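Side-chain contacts in uroporphyrinogen III cosynthase (HemD) (Helicobacter pylori, PDB 3P9Z), which probably catalyses the cyclisation of the linear tetrapyrrole hydroxymethylbilane to uroporphyrinogen III, with release of water, on the pathway to protoporphyrin IX: residues 13-16 and 17-20; 45-48 and 49-52; 78-81 and 82-86; 193-196 and 197-201. All blocks are in the same frame, centred on the assembly; numbering follows the deposited sequence.

Interaction 1 is a surface turn leading into strand 19-28; interaction 2 covers the start of helix 46-55, interaction 3 the end of helix 75-83 and the turn after it, and interaction 4 lies in helix 193-201, the last three being partly buried. The centres of interactions 2 and 3 lie about 10 Å apart, and their helices meet through Val49 CG2 and Leu81 CD2 at 3.6 Å. Interaction 4 sits on the opposite side of the chain's centre, its own centre about 32 Å from that of interaction 3. Chemistry follows position: a hydroxyl and a water join the turn, a serine caps helix 46-55, a Schellman motif ends helix 75-83, and interaction 4 is regular helix.

Interaction 1: residues 13-16 and 17-20; sequences QRIA and PYKT
Thr20 OG1 accepts from the backbone Ile15 N at 3.2 Å, and at an N-H...O angle of 176° the bond is almost straight. The same hydroxyl donates to Tyr18 O, 3.3 Å from Thr20 OG1, coming from above the carbonyl plane. Its place follows from chi1 of -59°, which sets OG1 beside the Thr20 backbone N and CG2 anti to that N, with Thr20 CG2 3.5 Å from Gln13 O. The turn itself is closed by Tyr18 N, which donates to Ile15 O over 2.8 Å on a lone pair in the carbonyl plane, although the N-H...O angle is only 130°. With a cis peptide bond before Pro17, Ile15-Tyr18 form a type VI beta turn, close to VIa, and the chain nearly reverses. It forms part of the loop joining strand 7-10 to strand 19-28. Ile15 O also lies at the edge of the Tyr18 ring, near its plane. Farther out, a water accepts from Arg14 NH1 at 2.8 Å and donates to Tyr18 O at 2.6 Å, giving that carbonyl a second donor. The rings of Tyr18 and Trp9 meet steeply inclined, and Leu218 and Leu222 of helix 214-223 also touch Tyr18.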
loop_
_atom_site.group_PDB
_atom_site.type_symbol
_atom_site.label_atom_id
_atom_site.label_comp_id
_atom_site.label_asym_id
_atom_site.label_seq_id
_atom_site.Cartn_x
_atom_site.Cartn_y
_atom_site.Cartn_z
ATOM N N GLN A 13 -5.840 1.341 -8.141
ATOM C CA GLN A 13 -5.835 2.293 -9.244
ATOM C C GLN A 13 -6.292 1.629 -10.519
ATOM O O GLN A 13 -6.025 0.452 -10.736
ATOM C CB GLN A 13 -4.430 2.852 -9.448
ATOM C CG GLN A 13 -4.213 4.225 -8.796
ATOM C CD GLN A 13 -2.892 4.287 -8.052
ATOM O OE1 GLN A 13 -2.854 4.126 -6.826
ATOM N NE2 GLN A 13 -1.798 4.489 -8.782
ATOM N N ARG A 14 -6.977 2.393 -11.360
ATOM C CA ARG A 14 -7.472 1.901 -12.631
ATOM C C ARG A 14 -6.306 1.571 -13.555
ATOM O O ARG A 14 -5.337 2.335 -13.663
ATOM C CB ARG A 14 -8.409 2.931 -13.282
ATOM C CG ARG A 14 -9.141 2.386 -14.492
ATOM C CD ARG A 14 -10.404 3.174 -14.802
ATOM N NE ARG A 14 -10.134 4.244 -15.759
ATOM C CZ ARG A 14 -10.114 4.093 -17.085
ATOM N NH1 ARG A 14 -10.349 2.907 -17.642
ATOM N NH2 ARG A 14 -9.853 5.136 -17.861
ATOM N N ILE A 15 -6.392 0.399 -14.173
ATOM C CA ILE A 15 -5.441 -0.006 -15.193
ATOM C C ILE A 15 -6.212 -0.114 -16.522
ATOM O O ILE A 15 -6.762 -1.165 -16.863
ATOM C CB ILE A 15 -4.671 -1.304 -14.773
ATOM C CG1 ILE A 15 -3.767 -1.013 -13.559
ATOM C CG2 ILE A 15 -3.811 -1.880 -15.924
ATOM C CD1 ILE A 15 -3.530 -2.226 -12.658
ATOM N N ALA A 16 -6.286 1.014 -17.232
ATOM C CA ALA A 16 -6.997 1.126 -18.523
ATOM C C ALA A 16 -6.325 0.255 -19.577
ATOM O O ALA A 16 -5.113 0.206 -19.620
ATOM C CB ALA A 16 -7.006 2.608 -18.988
ATOM N N PRO A 17 -7.106 -0.419 -20.445
ATOM C CA PRO A 17 -8.560 -0.403 -20.561
ATOM C C PRO A 17 -9.226 -1.537 -19.765
ATOM O O PRO A 17 -10.404 -1.829 -19.970
ATOM C CB PRO A 17 -8.772 -0.612 -22.056
ATOM C CG PRO A 17 -7.654 -1.574 -22.444
ATOM C CD PRO A 17 -6.503 -1.315 -21.455
ATOM N N TYR A 18 -8.489 -2.156 -18.844
ATOM C CA TYR A 18 -9.018 -3.328 -18.136
ATOM C C TYR A 18 -10.008 -2.909 -17.063
ATOM O O TYR A 18 -9.783 -1.920 -16.359
ATOM C CB TYR A 18 -7.882 -4.145 -17.493
ATOM C CG TYR A 18 -7.004 -4.861 -18.497
ATOM C CD1 TYR A 18 -7.330 -6.141 -18.947
ATOM C CD2 TYR A 18 -5.861 -4.257 -18.997
ATOM C CE1 TYR A 18 -6.538 -6.801 -19.880
ATOM C CE2 TYR A 18 -5.048 -4.906 -19.926
ATOM C CZ TYR A 18 -5.399 -6.175 -20.368
ATOM O OH TYR A 18 -4.604 -6.820 -21.290
ATOM N N LYS A 19 -11.080 -3.683 -16.920
ATOM C CA LYS A 19 -11.987 -3.534 -15.783
ATOM C C LYS A 19 -11.157 -3.565 -14.473
ATOM O O LYS A 19 -10.281 -4.423 -14.284
ATOM C CB LYS A 19 -13.058 -4.641 -15.839
ATOM C CG LYS A 19 -14.048 -4.689 -14.651
ATOM C CD LYS A 19 -15.207 -5.676 -14.934
ATOM C CE LYS A 19 -16.117 -5.891 -13.704
ATOM N NZ LYS A 19 -16.875 -4.643 -13.325
ATOM N N THR A 20 -11.403 -2.598 -13.602
ATOM C CA THR A 20 -10.728 -2.540 -12.311
ATOM C C THR A 20 -11.722 -2.326 -11.163
ATOM O O THR A 20 -12.554 -1.418 -11.207
ATOM C CB THR A 20 -9.643 -1.444 -12.274
ATOM O OG1 THR A 20 -8.664 -1.692 -13.296
ATOM C CG2 THR A 20 -8.922 -1.423 -10.906
HETATM O O HOH W 1 -10.984 0.300 -17.038
#

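Interaction 2: residues 45-48 and 49-52; sequences SKNA and VFSL
Lys46 O accepts from Phe50 N at 3.0 Å, with an N-H...O angle of 166° and the donor nearly along the C=O axis. Lys46 O also lies over one face of the Phe50 ring, 3.3 Å from Phe50 CD2. The next two acceptors are filled in the same i to i+4 pattern: Asn47 O by Ser51 N at 3.0 Å, and Ala48 O by Leu52 N at 3.2 Å. Ahead of these bonds, Ser45 holds the N-cap of helix 46-55. Ser45 OG accepts from Asn47 N at 2.9 Å, satisfying an N-H of the first turn that has no helical carbonyl before it. Asn47 ND2 gives OG a second, weak bond. The helix touches strands 40-43, 135-146 and 19-28 and also helix 75-83; Ala48 and Ser51 are buried, and Ser51 OG is hydrogen-bonded to Val141 O. With chi1 at 69°, Lys46 CG stands between its own N and carbonyl carbon, and the chain then runs extended, its methylenes passing the Phe50 ring with Lys46 CG 3.7 Å from Phe50 CE2. Asn47 OD1 lies at the ring's edge near CD2, the amide and ring planes being 66° apart.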
loop_
_atom_site.group_PDB
_atom_site.type_symbol
_atom_site.label_atom_id
_atom_site.label_comp_id
_atom_site.label_asym_id
_atom_site.label_seq_id
_atom_site.Cartn_x
_atom_site.Cartn_y
_atom_site.Cartn_z
ATOM N N SER A 45 5.293 3.605 2.979
ATOM C CA SER A 45 4.328 3.725 1.870
ATOM C C SER A 45 4.281 5.137 1.280
ATOM O O SER A 45 4.410 6.127 2.002
ATOM C CB SER A 45 2.927 3.336 2.352
ATOM O OG SER A 45 1.940 3.713 1.401
ATOM N N LYS A 46 4.058 5.233 -0.025
ATOM C CA LYS A 46 3.794 6.525 -0.650
ATOM C C LYS A 46 2.520 7.201 -0.099
ATOM O O LYS A 46 2.357 8.427 -0.170
ATOM C CB LYS A 46 3.728 6.375 -2.171
ATOM C CG LYS A 46 2.507 5.584 -2.685
ATOM C CD LYS A 46 2.662 5.268 -4.183
ATOM C CE LYS A 46 1.520 4.402 -4.690
ATOM N NZ LYS A 46 1.700 4.147 -6.141
ATOM N N ASN A 47 1.621 6.407 0.468
ATOM C CA ASN A 47 0.355 6.950 0.956
ATOM C C ASN A 47 0.504 7.857 2.170
ATOM O O ASN A 47 -0.298 8.777 2.371
ATOM C CB ASN A 47 -0.641 5.821 1.207
ATOM C CG ASN A 47 -1.080 5.160 -0.093
ATOM O OD1 ASN A 47 -1.620 5.823 -0.976
ATOM N ND2 ASN A 47 -0.812 3.867 -0.229
ATOM N N ALA A 48 1.541 7.595 2.965
ATOM C CA ALA A 48 1.911 8.472 4.078
ATOM C C ALA A 48 2.476 9.798 3.563
ATOM O O ALA A 48 2.221 10.844 4.152
ATOM C CB ALA A 48 2.899 7.777 5.020
ATOM N N VAL A 49 3.207 9.765 2.444
ATOM C CA VAL A 49 3.663 11.011 1.814
ATOM C C VAL A 49 2.471 11.842 1.301
ATOM O O VAL A 49 2.366 13.047 1.590
ATOM C CB VAL A 49 4.694 10.762 0.670
ATOM C CG1 VAL A 49 5.234 12.088 0.122
ATOM C CG2 VAL A 49 5.856 9.861 1.163
ATOM N N PHE A 50 1.565 11.193 0.562
ATOM C CA PHE A 50 0.393 11.891 0.010
ATOM C C PHE A 50 -0.507 12.476 1.090
ATOM O O PHE A 50 -1.076 13.543 0.915
ATOM C CB PHE A 50 -0.428 10.960 -0.880
ATOM C CG PHE A 50 0.299 10.498 -2.094
ATOM C CD1 PHE A 50 1.130 11.369 -2.795
ATOM C CD2 PHE A 50 0.146 9.189 -2.550
ATOM C CE1 PHE A 50 1.809 10.940 -3.939
ATOM C CE2 PHE A 50 0.822 8.745 -3.687
ATOM C CZ PHE A 50 1.659 9.612 -4.384
ATOM N N SER A 51 -0.634 11.754 2.195
ATOM C CA SER A 51 -1.370 12.218 3.349
ATOM C C SER A 51 -0.792 13.530 3.870
ATOM O O SER A 51 -1.536 14.473 4.107
ATOM C CB SER A 51 -1.349 11.163 4.461
ATOM O OG SER A 51 -2.069 11.633 5.603
ATOM N N LEU A 52 0.525 13.589 4.058
ATOM C CA LEU A 52 1.178 14.820 4.552
ATOM C C LEU A 52 0.958 15.999 3.603
ATOM O O LEU A 52 0.549 17.074 4.027
ATOM C CB LEU A 52 2.679 14.595 4.797
ATOM C CG LEU A 52 3.089 13.646 5.927
ATOM C CD1 LEU A 52 4.600 13.540 5.964
ATOM C CD2 LEU A 52 2.543 14.098 7.290
#

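Interaction 3: residues 78-81 and 82-86; sequences AKTL and QDHHF
Leu81 and Phe86 are brought together by similar first torsions: chi1 of -79° in Leu81 and -76° in Phe86 each set CG beside the residue's own backbone N. The isobutyl group of Leu81 then reaches over a face of the aromatic ring in a CH-pi contact, Leu81 CD2 being 4.0 Å from the Phe86 ring centroid and 27° off the normal. The chain makes this meeting possible by a Schellman motif that ends helix 75-83. His85, with positive phi, is the C-prime residue, and Phe86 N turns back to donate to Leu81 O at 3.1 Å, while His85 N makes a weak bond to Gln82 O. Leu81 O takes a further donor, His84 N, which approaches well above the carbonyl plane and from the opposite face to Phe86 N. Two donors therefore share one carbonyl at the end of the helix. Upstream, Asp83 N still makes a regular helical bond to Lys79 O, 2.7 Å long and nearly straight. At the exposed side, the Lys79 chain, bent at chi2 and chi4, passes Asp83; their salt bridge is long and doubtful, since Asp83 OD2 is less surely placed. On the inner side, Val49 of helix 46-55 and Leu62 of helix 60-66 touch the Phe86 side chain. Thr80 O lies near the plane of the His84 imidazole, at its edge, 3.2 Å from His84 CD2, and Thr80 CG2 stands 4.0 Å from the same carbon.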
loop_
_atom_site.group_PDB
_atom_site.type_symbol
_atom_site.label_atom_id
_atom_site.label_comp_id
_atom_site.label_asym_id
_atom_site.label_seq_id
_atom_site.Cartn_x
_atom_site.Cartn_y
_atom_site.Cartn_z
ATOM N N ALA A 78 10.982 6.054 -1.852
ATOM C CA ALA A 78 12.076 7.033 -1.996
ATOM C C ALA A 78 11.851 7.971 -3.184
ATOM O O ALA A 78 11.984 9.181 -3.050
ATOM C CB ALA A 78 13.449 6.333 -2.085
ATOM N N LYS A 79 11.476 7.422 -4.337
ATOM C CA LYS A 79 11.168 8.261 -5.501
ATOM C C LYS A 79 9.985 9.213 -5.245
ATOM O O LYS A 79 10.030 10.386 -5.619
ATOM C CB LYS A 79 10.929 7.408 -6.745
ATOM C CG LYS A 79 10.580 8.215 -8.017
ATOM C CD LYS A 79 9.084 8.133 -8.349
ATOM C CE LYS A 79 8.773 8.618 -9.779
ATOM N NZ LYS A 79 9.789 8.176 -10.783
ATOM N N THR A 80 8.942 8.709 -4.597
ATOM C CA THR A 80 7.790 9.558 -4.253
ATOM C C THR A 80 8.182 10.735 -3.348
ATOM O O THR A 80 7.747 11.867 -3.566
ATOM C CB THR A 80 6.654 8.733 -3.605
ATOM O OG1 THR A 80 6.207 7.755 -4.550
ATOM C CG2 THR A 80 5.470 9.624 -3.222
ATOM N N LEU A 81 9.002 10.454 -2.335
ATOM C CA LEU A 81 9.532 11.495 -1.472
ATOM C C LEU A 81 10.333 12.516 -2.273
ATOM O O LEU A 81 10.137 13.730 -2.132
ATOM C CB LEU A 81 10.416 10.877 -0.396
ATOM C CG LEU A 81 9.660 10.245 0.761
ATOM C CD1 LEU A 81 10.587 9.276 1.502
ATOM C CD2 LEU A 81 9.084 11.335 1.681
ATOM N N GLN A 82 11.206 11.997 -3.131
ATOM C CA GLN A 82 12.092 12.802 -3.958
ATOM C C GLN A 82 11.280 13.707 -4.891
ATOM O O GLN A 82 11.501 14.915 -4.962
ATOM C CB GLN A 82 13.015 11.870 -4.756
ATOM C CG GLN A 82 13.910 12.538 -5.794
ATOM C CD GLN A 82 15.215 13.096 -5.223
ATOM O OE1 GLN A 82 16.193 13.248 -5.955
ATOM N NE2 GLN A 82 15.237 13.404 -3.924
ATOM N N ASP A 83 10.325 13.101 -5.581
ATOM C CA ASP A 83 9.450 13.806 -6.510
ATOM C C ASP A 83 8.606 14.891 -5.854
ATOM O O ASP A 83 8.217 15.845 -6.510
ATOM C CB ASP A 83 8.546 12.809 -7.237
ATOM C CG ASP A 83 9.260 12.101 -8.384
ATOM O OD1 ASP A 83 10.452 12.364 -8.623
ATOM O OD2 ASP A 83 8.617 11.283 -9.067
ATOM N N HIS A 84 8.320 14.753 -4.564
ATOM C CA HIS A 84 7.460 15.732 -3.909
ATOM C C HIS A 84 8.168 16.665 -2.932
ATOM O O HIS A 84 7.566 17.138 -1.974
ATOM C CB HIS A 84 6.225 15.046 -3.302
ATOM C CG HIS A 84 5.285 14.503 -4.334
ATOM N ND1 HIS A 84 4.331 15.281 -4.958
ATOM C CD2 HIS A 84 5.175 13.268 -4.879
ATOM C CE1 HIS A 84 3.667 14.545 -5.833
ATOM N NE2 HIS A 84 4.161 13.320 -5.807
ATOM N N HIS A 85 9.456 16.916 -3.185
ATOM C CA HIS A 85 10.228 17.975 -2.512
ATOM C C HIS A 85 10.608 17.701 -1.046
ATOM O O HIS A 85 10.921 18.618 -0.290
ATOM C CB HIS A 85 9.538 19.342 -2.683
ATOM C CG HIS A 85 9.207 19.663 -4.111
ATOM N ND1 HIS A 85 7.999 20.203 -4.495
ATOM C CD2 HIS A 85 9.915 19.478 -5.254
ATOM C CE1 HIS A 85 7.984 20.356 -5.808
ATOM N NE2 HIS A 85 9.135 19.924 -6.294
ATOM N N PHE A 86 10.599 16.435 -0.654
ATOM C CA PHE A 86 11.117 16.070 0.659
ATOM C C PHE A 86 12.629 15.961 0.548
ATOM O O PHE A 86 13.166 15.779 -0.554
ATOM C CB PHE A 86 10.483 14.771 1.151
ATOM C CG PHE A 86 9.069 14.945 1.642
ATOM C CD1 PHE A 86 8.014 15.054 0.744
ATOM C CD2 PHE A 86 8.799 15.005 3.001
ATOM C CE1 PHE A 86 6.703 15.219 1.203
ATOM C CE2 PHE A 86 7.492 15.170 3.475
ATOM C CZ PHE A 86 6.447 15.282 2.581
#

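Interaction 4: residues 193-196 and 197-201; sequences NTTA and LYLQE
Asn193 O accepts from Leu197 N in the shortest polar bond between the two segments, 2.7 Å long. It opens the regular i to i+4 series of helix 193-201, the helical link of the beta-alpha-beta unit between strands 187-190 and 206-208. The next three bonds, from Tyr198 N to Thr194 O, from Leu199 N to Thr195 O and from Gln200 N to Ala196 O, run from 2.9 to 3.2 Å. The Leu199 bond is the straightest of the four at 176°, its donor nearly in line with the carbonyl, whereas Tyr198 N reaches Thr194 O from above the carbonyl plane.

The side chains divide between two surroundings. Ala196 is buried against the sheet, touching Ser190, Ser206 and Ile208, and Leu199 packs on Phe167 and on Ala173 of helix 170-179. Tyr198 carries CG opposite its own backbone N (chi1 170°), which takes the ring off toward helix 170-179, where it meets Ile170, Ala173 and Lys174; within helix 193-201, Tyr198 CB rests 3.5 Å from both Thr194 O and Thr195 O. On the exposed side, Leu197 folds back along the first turn. Its chi1 of -67° places Leu197 CG 3.2 Å from Asn193 O, the acceptor of its own N-H, and Leu197 CD1 then comes alongside Asn193 CB at 4.2 Å.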
loop_
_atom_site.group_PDB
_atom_site.type_symbol
_atom_site.label_atom_id
_atom_site.label_comp_id
_atom_site.label_asym_id
_atom_site.label_seq_id
_atom_site.Cartn_x
_atom_site.Cartn_y
_atom_site.Cartn_z
ATOM N N ASN A 193 3.058 -14.313 -2.543
ATOM C CA ASN A 193 2.522 -15.361 -1.658
ATOM C C ASN A 193 1.765 -14.848 -0.441
ATOM O O ASN A 193 0.899 -15.536 0.073
ATOM C CB ASN A 193 3.566 -16.449 -1.295
ATOM C CG ASN A 193 4.821 -15.903 -0.573
ATOM O OD1 ASN A 193 4.857 -14.781 -0.030
ATOM N ND2 ASN A 193 5.862 -16.723 -0.567
ATOM N N THR A 194 2.060 -13.639 0.026
ATOM C CA THR A 194 1.307 -13.136 1.168
ATOM C C THR A 194 -0.168 -12.998 0.790
ATOM O O THR A 194 -1.053 -13.386 1.554
ATOM C CB THR A 194 1.863 -11.814 1.739
ATOM O OG1 THR A 194 1.768 -10.800 0.748
ATOM C CG2 THR A 194 3.315 -11.966 2.149
ATOM N N THR A 195 -0.426 -12.484 -0.407
ATOM C CA THR A 195 -1.800 -12.401 -0.940
ATOM C C THR A 195 -2.377 -13.804 -1.162
ATOM O O THR A 195 -3.485 -14.115 -0.710
ATOM C CB THR A 195 -1.827 -11.628 -2.258
ATOM O OG1 THR A 195 -1.519 -10.251 -1.989
ATOM C CG2 THR A 195 -3.224 -11.741 -2.946
ATOM N N ALA A 196 -1.597 -14.647 -1.830
ATOM C CA ALA A 196 -2.029 -15.998 -2.158
ATOM C C ALA A 196 -2.342 -16.831 -0.917
ATOM O O ALA A 196 -3.322 -17.566 -0.903
ATOM C CB ALA A 196 -0.988 -16.684 -3.026
ATOM N N LEU A 197 -1.514 -16.702 0.119
ATOM C CA LEU A 197 -1.696 -17.505 1.328
ATOM C C LEU A 197 -2.869 -17.006 2.175
ATOM O O LEU A 197 -3.525 -17.786 2.882
ATOM C CB LEU A 197 -0.387 -17.593 2.138
ATOM C CG LEU A 197 0.732 -18.379 1.426
ATOM C CD1 LEU A 197 2.074 -18.288 2.164
ATOM C CD2 LEU A 197 0.335 -19.835 1.255
ATOM N N TYR A 198 -3.149 -15.711 2.075
ATOM C CA TYR A 198 -4.375 -15.172 2.662
ATOM C C TYR A 198 -5.602 -15.771 1.965
ATOM O O TYR A 198 -6.509 -16.294 2.621
ATOM C CB TYR A 198 -4.412 -13.645 2.583
ATOM C CG TYR A 198 -5.779 -13.139 2.961
ATOM C CD1 TYR A 198 -6.139 -13.007 4.304
ATOM C CD2 TYR A 198 -6.734 -12.871 1.982
ATOM C CE1 TYR A 198 -7.422 -12.574 4.668
ATOM C CE2 TYR A 198 -8.034 -12.446 2.334
ATOM C CZ TYR A 198 -8.355 -12.298 3.672
ATOM O OH TYR A 198 -9.607 -11.879 4.028
ATOM N N LEU A 199 -5.631 -15.698 0.634
ATOM C CA LEU A 199 -6.699 -16.340 -0.140
ATOM C C LEU A 199 -6.877 -17.834 0.186
ATOM O O LEU A 199 -7.994 -18.331 0.328
ATOM C CB LEU A 199 -6.476 -16.154 -1.649
ATOM C CG LEU A 199 -6.755 -14.734 -2.161
ATOM C CD1 LEU A 199 -6.276 -14.567 -3.599
ATOM C CD2 LEU A 199 -8.236 -14.399 -2.055
ATOM N N GLN A 200 -5.763 -18.545 0.296
ATOM C CA GLN A 200 -5.810 -19.980 0.592
ATOM C C GLN A 200 -6.396 -20.254 1.997
ATOM O O GLN A 200 -7.105 -21.243 2.198
ATOM C CB GLN A 200 -4.403 -20.546 0.452
ATOM C CG GLN A 200 -4.259 -22.012 0.771
ATOM C CD GLN A 200 -2.835 -22.482 0.551
ATOM O OE1 GLN A 200 -2.249 -22.277 -0.525
ATOM N NE2 GLN A 200 -2.266 -23.106 1.570
ATOM N N GLU A 201 -6.111 -19.363 2.952
ATOM C CA GLU A 201 -6.710 -19.418 4.287
ATOM C C GLU A 201 -8.233 -19.332 4.160
ATOM O O GLU A 201 -8.969 -19.968 4.918
ATOM C CB GLU A 201 -6.151 -18.277 5.167
ATOM C CG GLU A 201 -6.860 -18.074 6.532
ATOM C CD GLU A 201 -6.339 -16.859 7.321
ATOM O OE1 GLU A 201 -5.475 -16.113 6.800
ATOM O OE2 GLU A 201 -6.800 -16.648 8.467
#